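PDB 5SWC: carbonic anhydrase from Synechocystis sp., which catalyses the reversible, zinc-dependent hydration of carbon dioxide to hydrogencarbonate and supplies carbon dioxide to RuBisCO inside the carboxysome. Local coordinates for residues 55-58 against 64-67; 82-87 against 112-117; 102-107 against 184-189. One frame throughout, in Å; residues are numbered along the deposited sequence. Where two conformers were deposited one is given.

Contact 1. Residues 55-58 against 64-67. With ZN (zinc ion), chain G.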
ATOM      1  N   PHE A  55       7.882 -23.872 -11.760  1.00 11.36           N
ATOM      2  CA  PHE A  55       7.098 -23.750 -13.001  1.00 11.21           C
ATOM      3  C   PHE A  55       5.956 -22.805 -12.738  1.00 12.61           C
ATOM      4  O   PHE A  55       5.108 -23.052 -11.898  1.00 13.41           O
ATOM      5  CB  PHE A  55       6.579 -25.157 -13.427  1.00 13.45           C
ATOM      6  CG  PHE A  55       6.217 -25.283 -14.858  1.00 12.78           C
ATOM      7  CD1 PHE A  55       4.970 -24.896 -15.311  1.00 13.95           C
ATOM      8  CD2 PHE A  55       7.105 -25.836 -15.741  1.00 15.33           C
ATOM      9  CE1 PHE A  55       4.654 -25.020 -16.658  1.00 13.88           C
ATOM     10  CE2 PHE A  55       6.780 -25.959 -17.098  1.00 17.15           C
ATOM     11  CZ  PHE A  55       5.544 -25.542 -17.514  1.00 14.86           C
ATOM     12  N   ILE A  56       5.938 -21.680 -13.447  1.00 11.11           N
ATOM     13  CA  ILE A  56       4.937 -20.635 -13.297  1.00 11.52           C
ATOM     14  C   ILE A  56       4.048 -20.704 -14.504  1.00 11.35           C
ATOM     15  O   ILE A  56       4.551 -20.593 -15.644  1.00 13.27           O
ATOM     16  CB  ILE A  56       5.611 -19.245 -13.207  1.00 11.92           C
ATOM     17  CG1 ILE A  56       6.532 -19.169 -12.014  1.00 12.23           C
ATOM     18  CG2 ILE A  56       4.567 -18.135 -13.221  1.00 13.27           C
ATOM     19  CD1 ILE A  56       7.655 -18.148 -12.125  1.00 15.00           C
ATOM     20  N   CYS A  57       2.752 -20.911 -14.330  1.00 11.06           N
ATOM     21  CA  CYS A  57       1.886 -21.017 -15.479  1.00 10.93           C
ATOM     22  C   CYS A  57       0.499 -20.485 -15.200  1.00 10.67           C
ATOM     23  O   CYS A  57       0.206 -20.035 -14.090  1.00 11.73           O
ATOM     24  CB  CYS A  57       1.862 -22.465 -15.960  1.00 14.23           C
ATOM     25  SG  CYS A  57       0.984 -23.636 -14.958  1.00 16.69           S
ATOM     26  N   CYS A  58      -0.354 -20.478 -16.194  1.00 11.20           N
ATOM     27  CA  CYS A  58      -1.680 -19.931 -16.016  1.00 10.94           C
ATOM     28  C   CYS A  58      -2.605 -20.868 -15.298  1.00 10.62           C
ATOM     29  O   CYS A  58      -2.497 -22.091 -15.393  1.00 11.09           O
ATOM     30  CB  CYS A  58      -2.252 -19.544 -17.391  1.00 11.10           C
ATOM     31  SG  CYS A  58      -3.794 -18.550 -17.345  1.00 11.26           S
ATOM     32  N   ASP A  64      -1.838 -28.164 -18.005  1.00 15.30           N
ATOM     33  CA  ASP A  64      -1.474 -29.083 -16.920  1.00 17.12           C
ATOM     34  C   ASP A  64       0.051 -29.279 -16.998  1.00 17.58           C
ATOM     35  O   ASP A  64       0.528 -30.022 -17.854  1.00 16.28           O
ATOM     36  CB  ASP A  64      -2.229 -30.390 -17.039  1.00 18.34           C
ATOM     37  CG  ASP A  64      -1.849 -31.407 -15.912  1.00 20.40           C
ATOM     38  OD1 ASP A  64      -0.767 -31.254 -15.309  1.00 22.10           O
ATOM     39  OD2 ASP A  64      -2.630 -32.361 -15.695  1.00 24.21           O
ATOM     40  N   PRO A  65       0.830 -28.610 -16.152  1.00 13.92           N
ATOM     41  CA  PRO A  65       2.280 -28.623 -16.322  1.00 14.91           C
ATOM     42  C   PRO A  65       2.872 -30.004 -16.163  1.00 14.36           C
ATOM     43  O   PRO A  65       3.832 -30.354 -16.864  1.00 15.51           O
ATOM     44  CB  PRO A  65       2.804 -27.694 -15.221  1.00 20.30           C
ATOM     45  CG  PRO A  65       1.656 -27.203 -14.554  1.00 21.28           C
ATOM     46  CD  PRO A  65       0.399 -27.686 -15.090  1.00 17.83           C
ATOM     47  N   ASN A  66       2.362 -30.812 -15.243  1.00 13.68           N
ATOM     48  CA  ASN A  66       2.894 -32.143 -15.104  0.60 13.98           C
ATOM     49  C   ASN A  66       2.594 -33.040 -16.288  1.00 14.73           C
ATOM     50  O   ASN A  66       3.406 -33.874 -16.677  1.00 16.91           O
ATOM     51  CB  ASN A  66       2.424 -32.767 -13.795  0.60 16.93           C
ATOM     52  CG  ASN A  66       3.098 -32.116 -12.580  0.60 13.60           C
ATOM     53  OD1 ASN A  66       4.259 -32.388 -12.294  0.60 18.74           O
ATOM     54  ND2 ASN A  66       2.356 -31.295 -11.852  0.60 14.99           N
ATOM     55  N   LEU A  67       1.432 -32.845 -16.887  1.00 15.01           N
ATOM     56  CA  LEU A  67       1.061 -33.609 -18.078  1.00 14.57           C
ATOM     57  C   LEU A  67       1.927 -33.209 -19.254  1.00 13.64           C
ATOM     58  O   LEU A  67       2.473 -34.081 -19.943  1.00 14.34           O
ATOM     59  CB  LEU A  67      -0.404 -33.364 -18.401  1.00 17.53           C
ATOM     60  CG  LEU A  67      -0.905 -33.976 -19.735  1.00 17.70           C
ATOM     61  CD1 LEU A  67      -0.930 -35.464 -19.698  1.00 21.62           C
ATOM     62  CD2 LEU A  67      -2.260 -33.383 -20.078  1.00 20.56           C
TER
HETATM   63 ZN    ZN G 301      -4.198 -18.109 -19.553  1.00 11.92          ZN
HETATM   64  O   HOH W   1      -6.242 -18.319 -19.908  1.00 12.71           O
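D64 OD1 accepts from L67 N over 3.1 Å, a nearly straight N-cap bond (161°), and the helix it starts presents P65 to F55 and C57 of the strand. The donor reaches OD1 from above the carboxylate plane, 72° out of it. With chi1 at 179°, D64 swings its carboxylate back over the first turn. Within 64-67, P65, the first helical residue, makes the packing against 55-58. Its CB lies 3.5 Å from F55 CD1, with CE1 almost as near, so P65 CB sits obliquely to the phenyl ring, nearest its CD1-CE1 bond. The next ring carbon, P65 CG, approaches C57 SG at 3.7 Å. These apolar contacts close the first half of a beta-alpha-beta unit, in which strand 53-58 runs through helix 65-69 to strand 76-81, its parallel neighbour in the sheet. The F55 ring also lies against I113 and C115 of strand 111-117. With F55 cut back to an alanine, P65 CB is likely to lose its aromatic partner, and a gap would probably open between the helix and those two residues. One residue beyond C57, at the end of the strand, C58 SG binds the zinc ion at 2.3 Å; H117, C120 and a water complete the site.

Contact 2. Residues 82-87 against 112-117. With ZN (zinc ion), chain G.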
ATOM      1  N   ALA A  82      -3.894 -16.113 -13.039  1.00  9.84           N
ATOM      2  CA  ALA A  82      -4.487 -15.794 -14.346  1.00 11.39           C
ATOM      3  C   ALA A  82      -3.486 -14.966 -15.125  1.00 12.29           C
ATOM      4  O   ALA A  82      -3.176 -13.821 -14.818  1.00 12.82           O
ATOM      5  CB  ALA A  82      -5.801 -15.056 -14.171  1.00 13.69           C
ATOM      6  N   GLY A  83      -2.951 -15.547 -16.187  1.00 10.15           N
ATOM      7  CA  GLY A  83      -1.974 -14.872 -17.017  1.00 11.39           C
ATOM      8  C   GLY A  83      -0.515 -15.169 -16.746  1.00 10.93           C
ATOM      9  O   GLY A  83       0.363 -14.606 -17.415  1.00 11.43           O
ATOM     10  N   ASN A  84      -0.232 -16.030 -15.768  1.00 10.57           N
ATOM     11  CA  ASN A  84       1.157 -16.412 -15.480  1.00 10.52           C
ATOM     12  C   ASN A  84       2.058 -15.190 -15.273  1.00 11.28           C
ATOM     13  O   ASN A  84       3.142 -15.093 -15.836  1.00 11.16           O
ATOM     14  CB  ASN A  84       1.728 -17.452 -16.482  1.00  9.61           C
ATOM     15  CG  ASN A  84       1.588 -17.078 -17.936  1.00 10.62           C
ATOM     16  OD1 ASN A  84       0.598 -17.504 -18.580  1.00 11.57           O
ATOM     17  ND2 ASN A  84       2.573 -16.380 -18.496  1.00 11.49           N
ATOM     18  N   ILE A  85       1.572 -14.309 -14.400  1.00 10.57           N
ATOM     19  CA  ILE A  85       2.225 -13.029 -14.144  1.00 11.29           C
ATOM     20  C   ILE A  85       2.976 -13.058 -12.811  1.00 11.80           C
ATOM     21  O   ILE A  85       2.474 -13.573 -11.805  1.00 11.07           O
ATOM     22  CB  ILE A  85       1.142 -11.899 -14.135  1.00  9.92           C
ATOM     23  CG1 ILE A  85       0.696 -11.654 -15.559  1.00 12.19           C
ATOM     24  CG2 ILE A  85       1.677 -10.633 -13.488  1.00 12.77           C
ATOM     25  CD1 ILE A  85      -0.607 -10.940 -15.660  1.00 14.81           C
ATOM     26  N   ILE A  86       4.181 -12.499 -12.823  1.00 10.93           N
ATOM     27  CA  ILE A  86       4.989 -12.272 -11.607  1.00 10.72           C
ATOM     28  C   ILE A  86       5.193 -10.767 -11.487  1.00 11.09           C
ATOM     29  O   ILE A  86       5.926 -10.190 -12.277  1.00 13.02           O
ATOM     30  CB  ILE A  86       6.329 -12.985 -11.675  1.00 12.53           C
ATOM     31  CG1 ILE A  86       6.134 -14.512 -11.855  1.00 12.97           C
ATOM     32  CG2 ILE A  86       7.137 -12.676 -10.385  1.00 14.04           C
ATOM     33  CD1 ILE A  86       5.499 -15.198 -10.705  1.00 15.97           C
ATOM     34  N   PRO A  87       4.557 -10.121 -10.491  1.00 10.58           N
ATOM     35  CA  PRO A  87       4.774  -8.683 -10.381  1.00 11.34           C
ATOM     36  C   PRO A  87       6.255  -8.356 -10.121  1.00 11.93           C
ATOM     37  O   PRO A  87       6.981  -9.165  -9.537  1.00 12.50           O
ATOM     38  CB  PRO A  87       3.878  -8.280  -9.186  1.00 12.14           C
ATOM     39  CG  PRO A  87       2.795  -9.351  -9.158  1.00 12.58           C
ATOM     40  CD  PRO A  87       3.560 -10.610  -9.548  1.00 10.93           C
ATOM     41  N   ILE A 112      13.877 -21.876 -13.318  1.00 13.16           N
ATOM     42  CA  ILE A 112      12.578 -21.230 -13.290  1.00 11.39           C
ATOM     43  C   ILE A 112      12.044 -21.180 -14.721  1.00 12.91           C
ATOM     44  O   ILE A 112      12.761 -20.728 -15.623  1.00 14.34           O
ATOM     45  CB  ILE A 112      12.615 -19.796 -12.759  1.00 13.29           C
ATOM     46  CG1 ILE A 112      13.188 -19.818 -11.343  1.00 14.49           C
ATOM     47  CG2 ILE A 112      11.219 -19.183 -12.779  1.00 14.21           C
ATOM     48  CD1 ILE A 112      13.399 -18.401 -10.725  1.00 16.69           C
ATOM     49  N   ILE A 113      10.824 -21.641 -14.930  1.00 11.14           N
ATOM     50  CA  ILE A 113      10.154 -21.583 -16.227  1.00 13.38           C
ATOM     51  C   ILE A 113       8.903 -20.734 -16.091  1.00 11.40           C
ATOM     52  O   ILE A 113       8.025 -21.074 -15.287  1.00 12.47           O
ATOM     53  CB  ILE A 113       9.767 -22.966 -16.750  1.00 12.08           C
ATOM     54  CG1 ILE A 113      11.013 -23.847 -16.866  1.00 14.03           C
ATOM     55  CG2 ILE A 113       9.065 -22.826 -18.122  1.00 14.13           C
ATOM     56  CD1 ILE A 113      10.732 -25.288 -17.248  1.00 16.58           C
ATOM     57  N   VAL A 114       8.783 -19.651 -16.846  1.00 11.29           N
ATOM     58  CA  VAL A 114       7.550 -18.897 -16.991  1.00 11.14           C
ATOM     59  C   VAL A 114       6.884 -19.441 -18.246  1.00 11.90           C
ATOM     60  O   VAL A 114       7.427 -19.298 -19.350  1.00 12.73           O
ATOM     61  CB  VAL A 114       7.765 -17.384 -17.158  1.00 13.23           C
ATOM     62  CG1 VAL A 114       6.440 -16.687 -17.338  1.00 16.10           C
ATOM     63  CG2 VAL A 114       8.525 -16.812 -15.962  1.00 15.59           C
ATOM     64  N   CYS A 115       5.730 -20.088 -18.101  1.00 10.98           N
ATOM     65  CA  CYS A 115       5.024 -20.713 -19.187  1.00 11.95           C
ATOM     66  C   CYS A 115       3.689 -20.000 -19.415  1.00 12.64           C
ATOM     67  O   CYS A 115       2.790 -20.017 -18.568  1.00 14.73           O
ATOM     68  CB  CYS A 115       4.818 -22.188 -18.853  1.00 11.74           C
ATOM     69  SG  CYS A 115       3.967 -23.108 -20.148  1.00 17.90           S
ATOM     70  N   GLY A 116       3.560 -19.382 -20.563  1.00 12.89           N
ATOM     71  CA  GLY A 116       2.300 -18.873 -21.066  1.00 13.96           C
ATOM     72  C   GLY A 116       1.695 -19.860 -22.034  1.00 14.79           C
ATOM     73  O   GLY A 116       2.250 -20.897 -22.281  1.00 14.50           O
ATOM     74  N   HIS A 117       0.547 -19.512 -22.577  1.00 11.64           N
ATOM     75  CA  HIS A 117      -0.135 -20.430 -23.477  1.00 12.40           C
ATOM     76  C   HIS A 117      -1.061 -19.716 -24.440  1.00 12.79           C
ATOM     77  O   HIS A 117      -1.546 -18.609 -24.179  1.00 11.71           O
ATOM     78  CB  HIS A 117      -0.943 -21.464 -22.655  1.00 12.48           C
ATOM     79  CG  HIS A 117      -2.126 -20.843 -21.983  1.00 11.19           C
ATOM     80  ND1 HIS A 117      -3.344 -20.758 -22.619  1.00 13.26           N
ATOM     81  CD2 HIS A 117      -2.239 -20.110 -20.845  1.00 11.23           C
ATOM     82  CE1 HIS A 117      -4.180 -20.059 -21.871  1.00 12.44           C
ATOM     83  NE2 HIS A 117      -3.536 -19.629 -20.780  1.00  9.83           N
TER
HETATM   84 ZN    ZN G 301      -4.198 -18.109 -19.553  1.00 11.92          ZN
HETATM   85  O   HOH W   2      -0.367 -16.967 -21.063  1.00 12.31           O
HETATM   86  O   HOH W   1      -6.242 -18.319 -19.908  1.00 12.71           O
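N84 lays its side-chain amide against the backbone of C115 and G116, where the loop after strand 76-81 passes the end of strand 111-117, an inner strand of the beta-class carbonic anhydrase sheet. The van der Waals contacts centre on that amide. C115 O sits 3.2 Å from N84 CG and at similar range from the atoms bonded to it, so it faces the middle of the group; the nearby OD1 is also an acceptor and makes no bond with it. G116 CA comes to 3.3 Å from N84 OD1, and a CB on G116 would come within 3.4 Å of N84 ND2, close packing but not a clear clash. CG of N84 lies between its backbone N and carbonyl carbon (chi1 52°), which directs the amide at the strand. Farther along, V114 CG1 touches the same residue at N84 O, a buried carbonyl with no polar partner in the model. The loop's shape depends on G83, whose backbone angles would jam any CB against the preceding carbonyl O. G83 O is held by N173 of helix 162-181.

Polar contact between the segments runs through one water, which donates to N84 OD1 at 2.7 Å and accepts from H117 N at 3.1 Å. It thereby ties the loop to the backbone of a metal ligand. The strand also carries a metal bond: H117 NE2 binds zinc at 2.1 Å, alongside C58 and C120, and the zinc-bound water lies in the plane of the imidazole, at its edge.

Contact 3. Residues 102-107 against 184-189. With FMT (formic acid), chain K.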
ATOM      1  N   TYR A 102      10.242 -19.050  -1.533  1.00 13.25           N
ATOM      2  CA  TYR A 102      10.308 -20.372  -0.878  1.00 15.04           C
ATOM      3  C   TYR A 102      11.023 -21.395  -1.750  1.00 14.85           C
ATOM      4  O   TYR A 102      11.893 -22.131  -1.277  1.00 15.78           O
ATOM      5  CB  TYR A 102       8.905 -20.838  -0.495  1.00 15.41           C
ATOM      6  CG  TYR A 102       8.915 -22.051   0.393  1.00 15.38           C
ATOM      7  CD1 TYR A 102       9.207 -21.947   1.746  1.00 20.67           C
ATOM      8  CD2 TYR A 102       8.709 -23.306  -0.128  1.00 15.53           C
ATOM      9  CE1 TYR A 102       9.259 -23.086   2.556  1.00 19.94           C
ATOM     10  CE2 TYR A 102       8.738 -24.416   0.674  1.00 17.39           C
ATOM     11  CZ  TYR A 102       9.009 -24.314   1.999  1.00 19.12           C
ATOM     12  OH  TYR A 102       9.066 -25.472   2.775  1.00 21.99           O
ATOM     13  N   ALA A 103      10.662 -21.425  -3.009  1.00 13.46           N
ATOM     14  CA  ALA A 103      11.266 -22.371  -3.959  1.00 13.66           C
ATOM     15  C   ALA A 103      12.798 -22.195  -4.077  1.00 15.90           C
ATOM     16  O   ALA A 103      13.568 -23.157  -4.087  1.00 16.93           O
ATOM     17  CB  ALA A 103      10.590 -22.211  -5.308  1.00 14.69           C
ATOM     18  N   LEU A 104      13.233 -20.944  -4.185  1.00 14.63           N
ATOM     19  CA  LEU A 104      14.651 -20.673  -4.373  1.00 16.61           C
ATOM     20  C   LEU A 104      15.444 -20.781  -3.093  1.00 18.88           C
ATOM     21  O   LEU A 104      16.542 -21.347  -3.087  1.00 23.49           O
ATOM     22  CB  LEU A 104      14.837 -19.277  -4.976  1.00 19.58           C
ATOM     23  CG  LEU A 104      14.977 -19.238  -6.489  1.00 30.08           C
ATOM     24  CD1 LEU A 104      13.633 -19.550  -7.090  1.00 41.12           C
ATOM     25  CD2 LEU A 104      15.458 -17.872  -6.949  1.00 40.89           C
ATOM     26  N   VAL A 105      14.910 -20.273  -1.987  1.00 16.68           N
ATOM     27  CA  VAL A 105      15.669 -20.169  -0.759  1.00 19.14           C
ATOM     28  C   VAL A 105      15.517 -21.398   0.139  1.00 20.27           C
ATOM     29  O   VAL A 105      16.502 -21.920   0.657  1.00 27.13           O
ATOM     30  CB  VAL A 105      15.293 -18.892   0.008  1.00 18.78           C
ATOM     31  CG1 VAL A 105      16.077 -18.827   1.293  1.00 21.52           C
ATOM     32  CG2 VAL A 105      15.602 -17.676  -0.871  1.00 21.02           C
ATOM     33  N   ALA A 106      14.292 -21.854   0.343  1.00 19.43           N
ATOM     34  CA  ALA A 106      14.045 -23.024   1.177  1.00 20.56           C
ATOM     35  C   ALA A 106      14.278 -24.325   0.415  1.00 19.91           C
ATOM     36  O   ALA A 106      14.797 -25.304   1.010  1.00 23.78           O
ATOM     37  CB  ALA A 106      12.651 -22.988   1.722  1.00 22.52           C
ATOM     38  N   LEU A 107      13.890 -24.378  -0.857  1.00 18.31           N
ATOM     39  CA  LEU A 107      14.035 -25.621  -1.646  1.00 18.50           C
ATOM     40  C   LEU A 107      15.200 -25.627  -2.647  1.00 19.73           C
ATOM     41  O   LEU A 107      15.458 -26.630  -3.295  1.00 22.84           O
ATOM     42  CB  LEU A 107      12.726 -25.908  -2.386  1.00 17.12           C
ATOM     43  CG  LEU A 107      11.434 -25.935  -1.549  1.00 18.23           C
ATOM     44  CD1 LEU A 107      10.221 -26.199  -2.439  1.00 18.13           C
ATOM     45  CD2 LEU A 107      11.510 -26.969  -0.475  1.00 21.76           C
ATOM     46  N   TYR A 184      13.904  -9.480  -8.273  1.00 10.42           N
ATOM     47  CA  TYR A 184      13.835 -10.056  -6.937  1.00 10.69           C
ATOM     48  C   TYR A 184      15.248 -10.351  -6.372  1.00 11.38           C
ATOM     49  O   TYR A 184      16.088 -10.875  -7.099  1.00 12.22           O
ATOM     50  CB  TYR A 184      13.039 -11.349  -6.953  1.00 11.22           C
ATOM     51  CG  TYR A 184      11.531 -11.128  -7.045  1.00 10.83           C
ATOM     52  CD1 TYR A 184      10.964 -10.806  -8.245  1.00 11.00           C
ATOM     53  CD2 TYR A 184      10.711 -11.143  -5.915  1.00 12.23           C
ATOM     54  CE1 TYR A 184       9.598 -10.559  -8.333  1.00 11.77           C
ATOM     55  CE2 TYR A 184       9.371 -10.907  -6.006  1.00 12.19           C
ATOM     56  CZ  TYR A 184       8.831 -10.606  -7.206  1.00 12.69           C
ATOM     57  OH  TYR A 184       7.460 -10.401  -7.228  1.00 14.61           O
ATOM     58  N   PRO A 185      15.474 -10.042  -5.105  1.00 11.45           N
ATOM     59  CA  PRO A 185      16.793 -10.261  -4.523  1.00 12.34           C
ATOM     60  C   PRO A 185      17.371 -11.670  -4.674  1.00 13.53           C
ATOM     61  O   PRO A 185      18.558 -11.802  -5.021  1.00 13.79           O
ATOM     62  CB  PRO A 185      16.615  -9.885  -3.067  1.00 15.24           C
ATOM     63  CG  PRO A 185      15.484  -8.840  -3.123  1.00 13.63           C
ATOM     64  CD  PRO A 185      14.585  -9.328  -4.176  1.00 11.80           C
ATOM     65  N   ALA A 186      16.568 -12.691  -4.428  1.00 13.20           N
ATOM     66  CA  ALA A 186      17.089 -14.048  -4.471  1.00 15.14           C
ATOM     67  C   ALA A 186      17.502 -14.392  -5.887  1.00 14.08           C
ATOM     68  O   ALA A 186      18.514 -15.126  -6.066  1.00 16.22           O
ATOM     69  CB  ALA A 186      16.035 -15.018  -3.993  1.00 19.20           C
ATOM     70  N   ILE A 187      16.754 -13.920  -6.878  1.00 12.51           N
ATOM     71  CA  ILE A 187      17.084 -14.192  -8.263  1.00 12.79           C
ATOM     72  C   ILE A 187      18.327 -13.422  -8.673  1.00 12.62           C
ATOM     73  O   ILE A 187      19.250 -13.985  -9.237  1.00 13.79           O
ATOM     74  CB  ILE A 187      15.900 -13.867  -9.114  1.00 12.62           C
ATOM     75  CG1 ILE A 187      14.832 -14.933  -8.813  1.00 15.19           C
ATOM     76  CG2 ILE A 187      16.249 -13.879 -10.577  1.00 13.43           C
ATOM     77  CD1 ILE A 187      13.581 -14.841  -9.584  1.00 16.34           C
ATOM     78  N   HIS A 188      18.382 -12.142  -8.305  1.00 13.08           N
ATOM     79  CA  HIS A 188      19.493 -11.315  -8.700  1.00 14.06           C
ATOM     80  C   HIS A 188      20.795 -11.841  -8.135  1.00 14.25           C
ATOM     81  O   HIS A 188      21.806 -11.879  -8.850  1.00 15.53           O
ATOM     82  CB  HIS A 188      19.191  -9.910  -8.196  1.00 13.31           C
ATOM     83  CG  HIS A 188      20.167  -8.870  -8.645  1.00 13.58           C
ATOM     84  ND1 HIS A 188      20.386  -8.588  -9.979  1.00 16.20           N
ATOM     85  CD2 HIS A 188      20.958  -8.033  -7.943  1.00 14.55           C
ATOM     86  CE1 HIS A 188      21.275  -7.604 -10.063  1.00 17.09           C
ATOM     87  NE2 HIS A 188      21.639  -7.256  -8.850  1.00 17.40           N
ATOM     88  N   SER A 189      20.795 -12.257  -6.877  1.00 14.34           N
ATOM     89  CA  SER A 189      22.006 -12.748  -6.266  1.00 16.01           C
ATOM     90  C   SER A 189      22.485 -14.073  -6.893  1.00 17.02           C
ATOM     91  O   SER A 189      23.654 -14.279  -7.140  1.00 18.42           O
ATOM     92  CB  SER A 189      21.764 -12.916  -4.789  1.00 16.71           C
ATOM     93  OG  SER A 189      22.915 -13.437  -4.190  1.00 18.68           O
TER
HETATM   94  C   FMT K 305      13.164 -12.794  -2.707  1.00 20.60           C
HETATM   95  O1  FMT K 305      13.813 -12.519  -3.694  1.00 16.88           O
HETATM   96  O2  FMT K 305      13.695 -13.053  -1.611  1.00 21.32           O
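L104 pushes its CD2 methyl against helix 185-193, into the shallow hollow between the side chains of A186 and I187. The methyl comes to 3.5 Å from I187 CG1 and 4.1 Å from A186 CB. The leucine and isoleucine side chains cross at about a right angle, so they meet at one point rather than along their lengths. L104 reaches this far with a chi1 of -95°, well off a staggered position. Beside it, V105 CG2 forms a second, smaller bump on A186 CB, which is thus touched by both residues; V105 also packs on L136 of the second subunit. The short helix axes approach to 10.2 Å at an angle of 57°, and the L104 side chain bridges much of that distance. A formic acid molecule, probably from the crystallisation liquor, takes the N-H of A186 almost head-on (2.9 Å from N to O1, 170°), with O1 near the plane of the Y184 ring, at its edge. The N-H lies in the first turn of its helix, where the positive end of the helix dipole would probably favour a negatively charged oxygen, if the molecule is ionised. From strand 111-117, I112 touches both L104 and I187: this is helix-on-sheet packing of the alpha/beta fold.

Contacts 1 and 2 share the zinc site: C58 of the first and H117 of the second bind the same ion and meet at C58 CB and H117 CD2, 3.5 Å apart. Their centres lie about 9 Å apart, and their strands are sheet neighbours, with probable hydrogen bonds between C115 N and I56 O and between I56 N and I113 O, each 2.8 Å. Contact 3 lies away from the metal, its centre about 17 Å from that of contact 2 and about 20 Å from that of contact 1. It joins contact 2 through a probable hydrogen bond from Y184 OH to P87 O (2.7 Å) and by packing of I112 CD1 on I187 CD1, but does not touch contact 1.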